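Local coordinates for fat acid-binding protein (PDB 3NYI), which probably binds fatty acids, as a DegV-family lipid-binding protein that holds a stearic acid molecule in this crystal, at residues Arg213-Lys225 and Glu248-Leu260. Sequence-based numbering, arbitrary orientation.
Sequences RNKLKNSVLQVAK and EGFEFMKEVESTL
Arg213 and Glu248 meet side-on where the two helices stand farthest apart. Arg213 NE gives a nearly straight bond to Glu248 OE2 (2.8 Å, 168°), and Arg213 NH2 reaches Glu248 OE1 at 2.9 Å. Guanidinium and carboxylate are nearly coplanar, and NE takes the syn lone pair of OE2. The anti lone pair of the same oxygen receives Lys217 NZ at 2.9 Å, so one acid ties together two bases a helical turn apart. With its CG anti to the backbone N (chi1 -178°) and the chain extended beyond, Glu248 spans the gap to both. Shortening Glu248 to an alanine would probably leave Arg213 and Lys217 as neighbouring positive charges without their shared carboxylate. Lys217 NZ also donates to a water that lies within hydrogen-bonding distance of Glu251 OE1 and Glu255 OE2.

Below this polar end the contact turns apolar. The aliphatic part of Lys217 and the Phe252 ring run past one another head to tail, Lys217 CB coming 4.0 Å from Phe252 CE1. Leu221 is the knob of the interface, set in a hole of Phe252, Glu255, Val256 and Thr259: its CD2 lies 3.5 Å from Val256 CG2, while CD1 touches Thr259 OG1. That hydroxyl is turned back to its own helix, bonding to Glu255 O at 2.8 Å. At the closing end Leu260 CD2 rests on Lys225 CB, 3.7 Å away.

The helices run in the same general direction, inclined by 40°, and pack side by side on one mixed sheet: Val220 and Phe252 both reach strand 285-291, and the side chain of Phe252 is about 7 Å from the bound stearic acid. This is the layered alpha/beta packing of a DegV-family domain, here near its lipid site.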
loop_
_atom_site.group_PDB
_atom_site.type_symbol
_atom_site.label_atom_id
_atom_site.label_comp_id
_atom_site.label_asym_id
_atom_site.label_seq_id
_atom_site.Cartn_x
_atom_site.Cartn_y
_atom_site.Cartn_z
ATOM N N ARG A 213 19.337 0.642 13.314
ATOM C CA ARG A 213 18.468 1.286 12.333
ATOM C C ARG A 213 19.189 1.607 11.020
ATOM O O ARG A 213 18.702 1.275 9.936
ATOM C CB ARG A 213 17.866 2.562 12.921
ATOM C CG ARG A 213 16.952 3.322 11.973
ATOM C CD ARG A 213 15.654 2.564 11.703
ATOM N NE ARG A 213 14.603 3.451 11.203
ATOM C CZ ARG A 213 13.328 3.098 11.059
ATOM N NH1 ARG A 213 12.946 1.868 11.368
ATOM N NH2 ARG A 213 12.436 3.971 10.601
ATOM N N ASN A 214 20.344 2.259 11.114
ATOM C CA ASN A 214 21.072 2.648 9.911
ATOM C C ASN A 214 21.561 1.455 9.100
ATOM O O ASN A 214 21.514 1.472 7.870
ATOM C CB ASN A 214 22.229 3.597 10.244
ATOM C CG ASN A 214 21.762 5.024 10.461
ATOM O OD1 ASN A 214 20.585 5.338 10.268
ATOM N ND2 ASN A 214 22.676 5.895 10.867
ATOM N N LYS A 215 22.035 0.421 9.787
ATOM C CA LYS A 215 22.472 -0.794 9.103
ATOM C C LYS A 215 21.289 -1.519 8.453
ATOM O O LYS A 215 21.403 -2.073 7.361
ATOM C CB LYS A 215 23.203 -1.724 10.071
ATOM C CG LYS A 215 24.607 -1.250 10.451
ATOM C CD LYS A 215 25.196 -2.105 11.564
ATOM C CE LYS A 215 26.694 -2.324 11.374
ATOM N NZ LYS A 215 26.983 -3.619 10.692
ATOM N N LEU A 216 20.148 -1.518 9.128
ATOM C CA LEU A 216 18.960 -2.144 8.559
ATOM C C LEU A 216 18.529 -1.428 7.287
ATOM O O LEU A 216 18.151 -2.074 6.319
ATOM C CB LEU A 216 17.807 -2.169 9.571
ATOM C CG LEU A 216 17.902 -3.258 10.641
ATOM C CD1 LEU A 216 17.176 -2.831 11.924
ATOM C CD2 LEU A 216 17.353 -4.582 10.117
ATOM N N LYS A 217 18.581 -0.096 7.287
ATOM C CA LYS A 217 18.202 0.655 6.094
ATOM C C LYS A 217 19.193 0.379 4.965
ATOM O O LYS A 217 18.811 0.318 3.796
ATOM C CB LYS A 217 18.098 2.158 6.377
ATOM C CG LYS A 217 16.946 2.525 7.309
ATOM C CD LYS A 217 16.830 4.029 7.532
ATOM C CE LYS A 217 18.020 4.597 8.302
ATOM N NZ LYS A 217 17.788 6.019 8.676
ATOM N N ASN A 218 20.459 0.196 5.305
ATOM C CA ASN A 218 21.430 -0.170 4.279
ATOM C C ASN A 218 21.149 -1.557 3.706
ATOM O O ASN A 218 21.329 -1.789 2.518
ATOM C CB ASN A 218 22.860 -0.065 4.807
ATOM C CG ASN A 218 23.313 1.375 4.961
ATOM O OD1 ASN A 218 22.849 2.263 4.245
ATOM N ND2 ASN A 218 24.213 1.614 5.901
ATOM N N SER A 219 20.689 -2.474 4.550
ATOM C CA SER A 219 20.358 -3.816 4.079
ATOM C C SER A 219 19.127 -3.798 3.188
ATOM O O SER A 219 19.085 -4.522 2.191
ATOM C CB SER A 219 20.129 -4.778 5.243
ATOM O OG SER A 219 21.309 -4.918 6.004
ATOM N N VAL A 220 18.121 -3.000 3.563
ATOM C CA VAL A 220 16.963 -2.792 2.695
ATOM C C VAL A 220 17.420 -2.402 1.289
ATOM O O VAL A 220 16.957 -2.976 0.304
ATOM C CB VAL A 220 15.988 -1.724 3.249
ATOM C CG1 VAL A 220 14.991 -1.286 2.171
ATOM C CG2 VAL A 220 15.234 -2.267 4.462
ATOM N N LEU A 221 18.329 -1.431 1.203
ATOM C CA LEU A 221 18.828 -0.949 -0.087
ATOM C C LEU A 221 19.578 -2.036 -0.853
ATOM O O LEU A 221 19.457 -2.145 -2.074
ATOM C CB LEU A 221 19.736 0.270 0.087
ATOM C CG LEU A 221 19.062 1.600 0.436
ATOM C CD1 LEU A 221 20.102 2.647 0.791
ATOM C CD2 LEU A 221 18.194 2.077 -0.715
ATOM N N GLN A 222 20.347 -2.848 -0.144
ATOM C CA GLN A 222 21.099 -3.896 -0.826
ATOM C C GLN A 222 20.172 -4.973 -1.385
ATOM O O GLN A 222 20.389 -5.475 -2.488
ATOM C CB GLN A 222 22.184 -4.486 0.080
ATOM C CG GLN A 222 23.359 -3.550 0.253
ATOM C CD GLN A 222 23.893 -3.036 -1.084
ATOM O OE1 GLN A 222 24.272 -3.818 -1.962
ATOM N NE2 GLN A 222 23.916 -1.718 -1.242
ATOM N N VAL A 223 19.122 -5.314 -0.642
ATOM C CA VAL A 223 18.153 -6.274 -1.148
ATOM C C VAL A 223 17.404 -5.722 -2.376
ATOM O O VAL A 223 17.139 -6.444 -3.347
ATOM C CB VAL A 223 17.128 -6.677 -0.057
ATOM C CG1 VAL A 223 16.040 -7.506 -0.672
ATOM C CG2 VAL A 223 17.822 -7.457 1.047
ATOM N N ALA A 224 17.053 -4.442 -2.341
ATOM C CA ALA A 224 16.350 -3.860 -3.483
ATOM C C ALA A 224 17.293 -3.828 -4.690
ATOM O O ALA A 224 16.880 -4.090 -5.814
ATOM C CB ALA A 224 15.879 -2.469 -3.174
ATOM N N LYS A 225 18.551 -3.494 -4.439
ATOM C CA LYS A 225 19.525 -3.322 -5.521
ATOM C C LYS A 225 19.717 -4.621 -6.298
ATOM O O LYS A 225 19.754 -4.619 -7.532
ATOM C CB LYS A 225 20.853 -2.813 -4.992
ATOM C CG LYS A 225 21.908 -2.626 -6.112
ATOM C CD LYS A 225 23.217 -2.053 -5.579
ATOM C CE LYS A 225 24.336 -2.143 -6.639
ATOM N NZ LYS A 225 23.855 -1.701 -7.982
ATOM N N GLU A 248 13.836 11.602 8.396
ATOM C CA GLU A 248 14.507 10.350 8.094
ATOM C C GLU A 248 14.073 9.902 6.713
ATOM O O GLU A 248 14.889 9.461 5.901
ATOM C CB GLU A 248 14.161 9.277 9.128
ATOM C CG GLU A 248 14.890 7.964 8.878
ATOM C CD GLU A 248 14.417 6.821 9.763
ATOM O OE1 GLU A 248 13.210 6.759 10.075
ATOM O OE2 GLU A 248 15.257 5.969 10.135
ATOM N N GLY A 249 12.779 10.023 6.446
ATOM C CA GLY A 249 12.248 9.691 5.135
ATOM C C GLY A 249 12.942 10.433 4.001
ATOM O O GLY A 249 13.390 9.820 3.028
ATOM N N PHE A 250 13.025 11.757 4.114
ATOM C CA PHE A 250 13.649 12.555 3.056
ATOM C C PHE A 250 15.118 12.172 2.879
ATOM O O PHE A 250 15.621 12.110 1.760
ATOM C CB PHE A 250 13.547 14.055 3.355
ATOM C CG PHE A 250 12.145 14.537 3.549
ATOM C CD1 PHE A 250 11.128 14.095 2.719
ATOM C CD2 PHE A 250 11.843 15.441 4.555
ATOM C CE1 PHE A 250 9.826 14.537 2.899
ATOM C CE2 PHE A 250 10.548 15.892 4.736
ATOM C CZ PHE A 250 9.536 15.437 3.906
ATOM N N GLU A 251 15.796 11.929 3.994
ATOM C CA GLU A 251 17.198 11.542 3.968
ATOM C C GLU A 251 17.331 10.157 3.348
ATOM O O GLU A 251 18.264 9.879 2.599
ATOM C CB GLU A 251 17.774 11.534 5.389
ATOM C CG GLU A 251 19.241 11.127 5.466
ATOM C CD GLU A 251 19.706 10.820 6.888
ATOM O OE1 GLU A 251 18.985 10.105 7.620
ATOM O OE2 GLU A 251 20.805 11.284 7.270
ATOM N N PHE A 252 16.396 9.277 3.676
ATOM C CA PHE A 252 16.403 7.948 3.085
ATOM C C PHE A 252 16.259 8.043 1.569
ATOM O O PHE A 252 16.923 7.309 0.833
ATOM C CB PHE A 252 15.312 7.057 3.694
ATOM C CG PHE A 252 15.353 5.635 3.205
ATOM C CD1 PHE A 252 16.448 4.826 3.481
ATOM C CD2 PHE A 252 14.301 5.108 2.462
ATOM C CE1 PHE A 252 16.502 3.515 3.023
ATOM C CE2 PHE A 252 14.344 3.798 1.994
ATOM C CZ PHE A 252 15.449 2.997 2.276
HETATM N N MSE A 253 15.406 8.954 1.101
HETATM C CA MSE A 253 15.202 9.108 -0.334
HETATM C C MSE A 253 16.509 9.445 -1.027
HETATM O O MSE A 253 16.714 9.078 -2.175
HETATM C CB MSE A 253 14.193 10.210 -0.640
HETATM C CG MSE A 253 12.789 9.933 -0.155
HETATM SE SE MSE A 253 11.639 11.478 -0.423
HETATM C CE MSE A 253 10.173 10.940 0.779
ATOM N N LYS A 254 17.379 10.174 -0.334
ATOM C CA LYS A 254 18.659 10.550 -0.921
ATOM C C LYS A 254 19.561 9.328 -1.024
ATOM O O LYS A 254 20.242 9.131 -2.032
ATOM C CB LYS A 254 19.325 11.662 -0.105
ATOM C CG LYS A 254 18.628 13.014 -0.224
ATOM C CD LYS A 254 19.322 14.077 0.619
ATOM C CE LYS A 254 18.735 15.461 0.366
ATOM N NZ LYS A 254 19.422 16.527 1.158
ATOM N N GLU A 255 19.553 8.505 0.021
ATOM C CA GLU A 255 20.334 7.272 0.045
ATOM C C GLU A 255 19.870 6.310 -1.039
ATOM O O GLU A 255 20.686 5.622 -1.653
ATOM C CB GLU A 255 20.226 6.577 1.402
ATOM C CG GLU A 255 20.664 7.414 2.591
ATOM C CD GLU A 255 20.234 6.803 3.918
ATOM O OE1 GLU A 255 20.114 5.557 4.002
ATOM O OE2 GLU A 255 20.015 7.571 4.879
ATOM N N VAL A 256 18.559 6.245 -1.256
ATOM C CA VAL A 256 18.009 5.380 -2.299
ATOM C C VAL A 256 18.507 5.814 -3.676
ATOM O O VAL A 256 18.989 4.992 -4.460
ATOM C CB VAL A 256 16.467 5.380 -2.295
ATOM C CG1 VAL A 256 15.914 4.664 -3.526
ATOM C CG2 VAL A 256 15.919 4.744 -1.009
ATOM N N GLU A 257 18.400 7.108 -3.962
ATOM C CA GLU A 257 18.766 7.610 -5.276
ATOM C C GLU A 257 20.248 7.378 -5.532
ATOM O O GLU A 257 20.643 6.970 -6.623
ATOM C CB GLU A 257 18.422 9.097 -5.421
ATOM C CG GLU A 257 16.922 9.373 -5.508
ATOM C CD GLU A 257 16.613 10.806 -5.895
ATOM O OE1 GLU A 257 17.519 11.662 -5.785
ATOM O OE2 GLU A 257 15.464 11.077 -6.315
ATOM N N SER A 258 21.050 7.637 -4.504
ATOM C CA SER A 258 22.492 7.484 -4.563
ATOM C C SER A 258 22.890 6.016 -4.712
ATOM O O SER A 258 23.692 5.660 -5.576
ATOM C CB SER A 258 23.113 8.069 -3.290
ATOM O OG SER A 258 24.478 7.718 -3.171
ATOM N N THR A 259 22.321 5.162 -3.871
ATOM C CA THR A 259 22.714 3.755 -3.863
ATOM C C THR A 259 22.261 3.013 -5.119
ATOM O O THR A 259 23.012 2.219 -5.696
ATOM C CB THR A 259 22.209 3.039 -2.604
ATOM O OG1 THR A 259 22.753 3.686 -1.448
ATOM C CG2 THR A 259 22.636 1.573 -2.602
ATOM N N LEU A 260 21.045 3.298 -5.559
ATOM C CA LEU A 260 20.467 2.605 -6.700
ATOM C C LEU A 260 20.749 3.315 -8.021
ATOM O O LEU A 260 20.546 2.738 -9.089
ATOM C CB LEU A 260 18.956 2.457 -6.521
ATOM C CG LEU A 260 18.471 1.779 -5.245
ATOM C CD1 LEU A 260 16.981 1.464 -5.384
ATOM C CD2 LEU A 260 19.277 0.526 -4.961
HETATM O O HOH W 1 17.622 7.692 6.484
#